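Long-range contacts in endo-1,4-beta-mannanase (Eisenia fetida, PDB 5Y6T), which probably hydrolyses internal beta-1,4-mannosidic bonds of mannan polysaccharides, as a cold-adapted endo-mannanase of glycoside hydrolase family 5: residues A[80-86]-A[127-131]; A[229-233]-A[275-279]. All blocks are in the same frame, centred on the assembly; numbering follows the deposited sequence.

Interactions 1 and 2 lie about 34 Å apart, centre to centre, and do not touch; their nearest atoms are about 13 Å apart. They come in series along the single chain. Interaction 1 (80-86 with 127-131) closes before interaction 2 (229-233 with 275-279) opens. Interaction 1 ties the turn between strands 79-80 and 86-88 to helix 126-133, which follows barrel strand 112-119. Interaction 2 joins the loops that follow the neighbouring parallel strands 223-228 and 262-266. Each contact thus joins excursions from consecutive strands of the family 5 beta/alpha barrel. Both lie on the C-terminal side of the strands, where the active site of such a barrel lies, but at different points round it.

Interaction 1. Residues A[80-86]-A[127-131]; sequences FDGNGYV and RYRDL
Arg-127 crosses from the ring of Phe-80 to the backbone of Gly-84. Arg-127 CB sits over the centre of the Phe-80 ring, 3.4 Å from the ring centroid and only 4° off the normal, a CH-pi contact. CG still lies beside the ring, near Phe-80 CG and CD2. The chain bends there, chi2 -62°, and this carries the rest from the ring to the turn. Arg-127 CD reaches Gly-84 CA at 3.6 Å. The guanidinium then lays one face against the backbone of Gly-84, with Gly-84 N over its centre. Arg-127 NH1 comes within 3.3 Å of Gly-84 CA. A CB on Gly-84 would clash with Arg-127 NH1; the positive phi of Gly-84 already calls for glycine, since a CB would be jammed against the preceding carbonyl O. Arg-127 NH2 makes a weak hydrogen bond to Gly-82 O, 3.0 Å long and bent to 124°. Water 1 accepts from NH2 and donates to Asp-81 O.

The turn is shaped from within. It is a type I turn from Asp-81 to Gly-84. Asp-81 OD1 accepts from Asn-83 N, making an Asx turn, and from Tyr-85 N on the opposite face of the carboxylate. Water 2 donates to Gly-84 O and to Arg-127 O. Leu-131 CD1 meets the edge of the Phe-80 ring, 4.1 Å from Phe-80 CE1, and Leu-131 CD2 touches Val-86 CG2.

With only a methyl group at Arg-127, as in an alanine, Gly-82 O would probably lose its weak bond, water 1 its NH2 donor, and the Gly-84 backbone its cover on that side. The contact rests mainly on the CH-pi approach, the guanidinium laid over the glycine backbone and apolar packing. Its one direct hydrogen bond is weak, and two waters add links.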
# COMPACT_ATOMS: atom_id res chain seq x y z
N PHE A 80 -2.67 1.13 -22.94
CA PHE A 80 -3.56 2.19 -23.41
C PHE A 80 -3.67 2.14 -24.92
O PHE A 80 -2.66 1.96 -25.59
CB PHE A 80 -3.07 3.59 -23.01
CG PHE A 80 -3.00 3.82 -21.53
CD1 PHE A 80 -4.12 4.24 -20.85
CD2 PHE A 80 -1.81 3.69 -20.84
CE1 PHE A 80 -4.10 4.47 -19.50
CE2 PHE A 80 -1.77 3.91 -19.46
CZ PHE A 80 -2.93 4.30 -18.79
N ASP A 81 -4.87 2.37 -25.44
CA ASP A 81 -5.00 2.48 -26.88
C ASP A 81 -4.63 3.91 -27.33
O ASP A 81 -4.24 4.78 -26.51
CB ASP A 81 -6.37 1.96 -27.34
CG ASP A 81 -7.49 2.96 -27.13
OD1 ASP A 81 -7.31 4.13 -26.69
OD2 ASP A 81 -8.62 2.57 -27.51
N GLY A 82 -4.78 4.19 -28.64
CA GLY A 82 -4.42 5.49 -29.17
C GLY A 82 -5.20 6.72 -28.70
O GLY A 82 -4.80 7.85 -28.93
N ASN A 83 -6.36 6.49 -28.09
CA ASN A 83 -7.16 7.51 -27.51
C ASN A 83 -7.10 7.56 -25.97
O ASN A 83 -7.77 8.38 -25.38
CB ASN A 83 -8.59 7.32 -27.92
CG ASN A 83 -8.80 7.62 -29.41
OD1 ASN A 83 -8.31 8.63 -29.89
ND2 ASN A 83 -9.53 6.77 -30.11
N GLY A 84 -6.32 6.70 -25.35
CA GLY A 84 -6.11 6.68 -23.89
C GLY A 84 -7.05 5.75 -23.16
O GLY A 84 -7.03 5.76 -21.94
N TYR A 85 -7.89 5.00 -23.89
CA TYR A 85 -8.75 3.98 -23.23
C TYR A 85 -7.88 2.77 -22.91
O TYR A 85 -6.96 2.38 -23.66
CB TYR A 85 -9.94 3.56 -24.09
CG TYR A 85 -10.86 4.73 -24.26
CD1 TYR A 85 -11.73 5.12 -23.27
CD2 TYR A 85 -10.72 5.54 -25.35
CE1 TYR A 85 -12.50 6.25 -23.38
CE2 TYR A 85 -11.50 6.69 -25.45
CZ TYR A 85 -12.36 7.02 -24.46
OH TYR A 85 -13.14 8.16 -24.57
N VAL A 86 -8.15 2.13 -21.79
CA VAL A 86 -7.34 0.95 -21.45
C VAL A 86 -7.91 -0.33 -22.12
O VAL A 86 -9.11 -0.56 -22.11
CB VAL A 86 -7.25 0.79 -19.89
CG1 VAL A 86 -6.60 -0.54 -19.50
CG2 VAL A 86 -6.52 1.98 -19.23
N ARG A 127 -1.25 9.52 -19.67
CA ARG A 127 -2.36 8.54 -19.77
C ARG A 127 -2.89 8.17 -18.43
O ARG A 127 -4.13 8.01 -18.26
CB ARG A 127 -1.98 7.35 -20.57
CG ARG A 127 -1.73 7.57 -22.07
CD ARG A 127 -2.96 8.07 -22.76
NE ARG A 127 -2.79 7.89 -24.22
CZ ARG A 127 -3.47 8.55 -25.12
NH1 ARG A 127 -4.39 9.38 -24.79
NH2 ARG A 127 -3.20 8.36 -26.42
N TYR A 128 -2.01 8.07 -17.45
CA TYR A 128 -2.43 7.78 -16.08
C TYR A 128 -3.17 8.99 -15.48
O TYR A 128 -4.28 8.88 -14.92
CB TYR A 128 -1.19 7.33 -15.30
CG TYR A 128 -1.20 7.39 -13.78
CD1 TYR A 128 -2.32 7.23 -13.05
CD2 TYR A 128 0.02 7.54 -13.07
CE1 TYR A 128 -2.31 7.28 -11.65
CE2 TYR A 128 0.08 7.56 -11.72
CZ TYR A 128 -1.08 7.48 -10.96
OH TYR A 128 -0.95 7.56 -9.61
N ARG A 129 -2.61 10.16 -15.65
CA ARG A 129 -3.28 11.36 -15.15
C ARG A 129 -4.68 11.48 -15.74
O ARG A 129 -5.64 11.82 -15.02
CB ARG A 129 -2.47 12.62 -15.45
CG ARG A 129 -3.01 13.83 -14.62
CD ARG A 129 -2.35 15.15 -14.92
NE ARG A 129 -0.96 15.18 -14.53
CZ ARG A 129 0.05 14.92 -15.33
NH1 ARG A 129 -0.16 14.57 -16.60
NH2 ARG A 129 1.29 14.99 -14.83
N ASP A 130 -4.79 11.15 -17.01
CA ASP A 130 -6.10 11.26 -17.64
C ASP A 130 -7.13 10.27 -17.03
O ASP A 130 -8.32 10.63 -17.03
CB ASP A 130 -6.00 11.02 -19.14
CG ASP A 130 -5.37 12.22 -19.90
OD1 ASP A 130 -5.09 13.31 -19.30
OD2 ASP A 130 -5.03 12.01 -21.09
N LEU A 131 -6.69 9.14 -16.46
CA LEU A 131 -7.62 8.25 -15.72
C LEU A 131 -8.20 8.92 -14.49
O LEU A 131 -9.30 8.58 -14.06
CB LEU A 131 -6.99 6.98 -15.34
CG LEU A 131 -6.42 6.10 -16.45
CD1 LEU A 131 -5.87 4.82 -15.87
CD2 LEU A 131 -7.47 5.87 -17.55
O HOH W 1 -1.75 6.13 -26.13
O HOH W 2 -5.90 7.77 -20.49

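Interaction 2. Residues A[229-233]-A[275-279]; sequences WSERA and TSSSP
Glu-231 and Ser-278 bring the two backbones nearest, with their CA atoms 6.4 Å apart. Residues 231-233 form a short 3-10 segment. Facing it, Thr-275 to Ser-278 make a type I turn, closed by the bond from Ser-278 N to Thr-275 O. No backbone pairing links the segments; a carboxylate does.

Glu-231 points its side chain at the turn. CG lies between the backbone N and the carbonyl carbon, chi1 67°, and a further bend at chi2 brings Glu-231 OE2 between the hydroxyls of Thr-275 and Ser-277. Both hydroxyls donate to this one oxygen. Thr-275 OG1 approaches on the syn lone pair, 2.7 Å from Glu-231 OE2. Ser-277 OG uses the anti lone pair, at 2.5 Å from Glu-231 OE2. The two bonds, on different lone pairs, limit how the carboxylate can turn. Glu-231 OE1 has Pro-279 CD 3.8 Å away. Met-265 of strand 262-266 packs on both Glu-231 and Pro-279.

Ser-277 is held from outside too. Trp-240 NE1 is hydrogen-bonded to its OG and Tyr-287 OH to its O, which should help to place the hydroxyl. Arg-232 lies to one side. Arg-232 NH2 touches Thr-275 CG2 at 3.4 Å, while NH1 bonds Ser-230 OG, 16° out of the guanidinium plane. That hydroxyl also accepts from Arg-232 N, which makes an ST turn and ties the arginine to its own loop.

A buried acidic side chain capturing the hydroxyls of a neighbouring turn thus pins together two loops that follow adjacent parallel strands, 223-228 and 262-266. Both loops lie at the C-terminal end of the strands of the family 5 beta/alpha barrel, the side on which the active site opens in this fold.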
# COMPACT_ATOMS: atom_id res chain seq x y z
N TRP A 229 1.57 9.34 2.77
CA TRP A 229 2.98 9.65 2.95
C TRP A 229 3.37 10.07 4.38
O TRP A 229 4.53 10.04 4.73
CB TRP A 229 3.38 10.71 1.95
CG TRP A 229 3.64 12.10 2.49
CD1 TRP A 229 4.88 12.72 2.53
CD2 TRP A 229 2.68 13.08 2.97
NE1 TRP A 229 4.72 14.00 2.99
CE2 TRP A 229 3.40 14.26 3.25
CE3 TRP A 229 1.29 13.10 3.15
CZ2 TRP A 229 2.78 15.41 3.75
CZ3 TRP A 229 0.69 14.23 3.66
CH2 TRP A 229 1.43 15.39 3.94
N SER A 230 2.39 10.40 5.19
CA SER A 230 2.58 10.77 6.62
C SER A 230 1.19 10.62 7.29
O SER A 230 0.19 10.33 6.61
CB SER A 230 3.08 12.21 6.69
OG SER A 230 2.04 13.10 6.44
N GLU A 231 1.17 10.74 8.62
CA GLU A 231 -0.05 10.67 9.39
C GLU A 231 -0.99 11.81 9.03
O GLU A 231 -2.16 11.74 9.38
CB GLU A 231 0.25 10.71 10.90
CG GLU A 231 0.83 12.07 11.39
CD GLU A 231 2.36 12.19 11.29
OE1 GLU A 231 3.01 11.43 10.52
OE2 GLU A 231 2.87 13.15 11.95
N ARG A 232 -0.47 12.89 8.40
CA ARG A 232 -1.22 14.09 8.22
C ARG A 232 -2.47 13.95 7.38
O ARG A 232 -3.35 14.81 7.43
CB ARG A 232 -0.36 15.19 7.60
CG ARG A 232 0.88 15.58 8.40
CD ARG A 232 1.54 16.69 7.61
NE ARG A 232 2.88 17.06 8.09
CZ ARG A 232 4.03 16.48 7.78
NH1 ARG A 232 4.11 15.35 7.08
NH2 ARG A 232 5.16 17.02 8.27
N ALA A 233 -2.56 12.87 6.56
CA ALA A 233 -3.74 12.60 5.78
C ALA A 233 -4.59 11.40 6.21
O ALA A 233 -5.56 11.05 5.50
CB ALA A 233 -3.30 12.42 4.33
N THR A 275 8.06 14.17 12.82
CA THR A 275 6.94 14.88 13.43
C THR A 275 6.57 14.31 14.79
O THR A 275 6.70 13.08 15.05
CB THR A 275 5.70 14.79 12.53
OG1 THR A 275 5.51 13.43 12.13
CG2 THR A 275 5.87 15.66 11.28
N SER A 276 6.06 15.17 15.66
CA SER A 276 5.69 14.72 17.01
C SER A 276 4.48 13.75 16.97
O SER A 276 4.28 13.00 17.93
CB SER A 276 5.46 15.93 17.92
OG SER A 276 4.39 16.71 17.38
N SER A 277 3.73 13.73 15.85
CA SER A 277 2.59 12.88 15.66
C SER A 277 2.90 11.66 14.71
O SER A 277 1.98 10.95 14.30
CB SER A 277 1.42 13.69 15.10
OG SER A 277 1.82 14.36 13.91
N SER A 278 4.19 11.44 14.44
CA SER A 278 4.66 10.28 13.68
C SER A 278 4.16 9.00 14.32
O SER A 278 4.25 8.87 15.58
CB SER A 278 6.18 10.21 13.66
OG SER A 278 6.60 8.98 13.08
N PRO A 279 3.75 8.01 13.48
CA PRO A 279 3.35 6.75 14.07
C PRO A 279 4.45 5.98 14.73
O PRO A 279 4.15 5.05 15.52
CB PRO A 279 2.72 5.99 12.91
CG PRO A 279 3.39 6.54 11.67
CD PRO A 279 3.57 8.00 12.00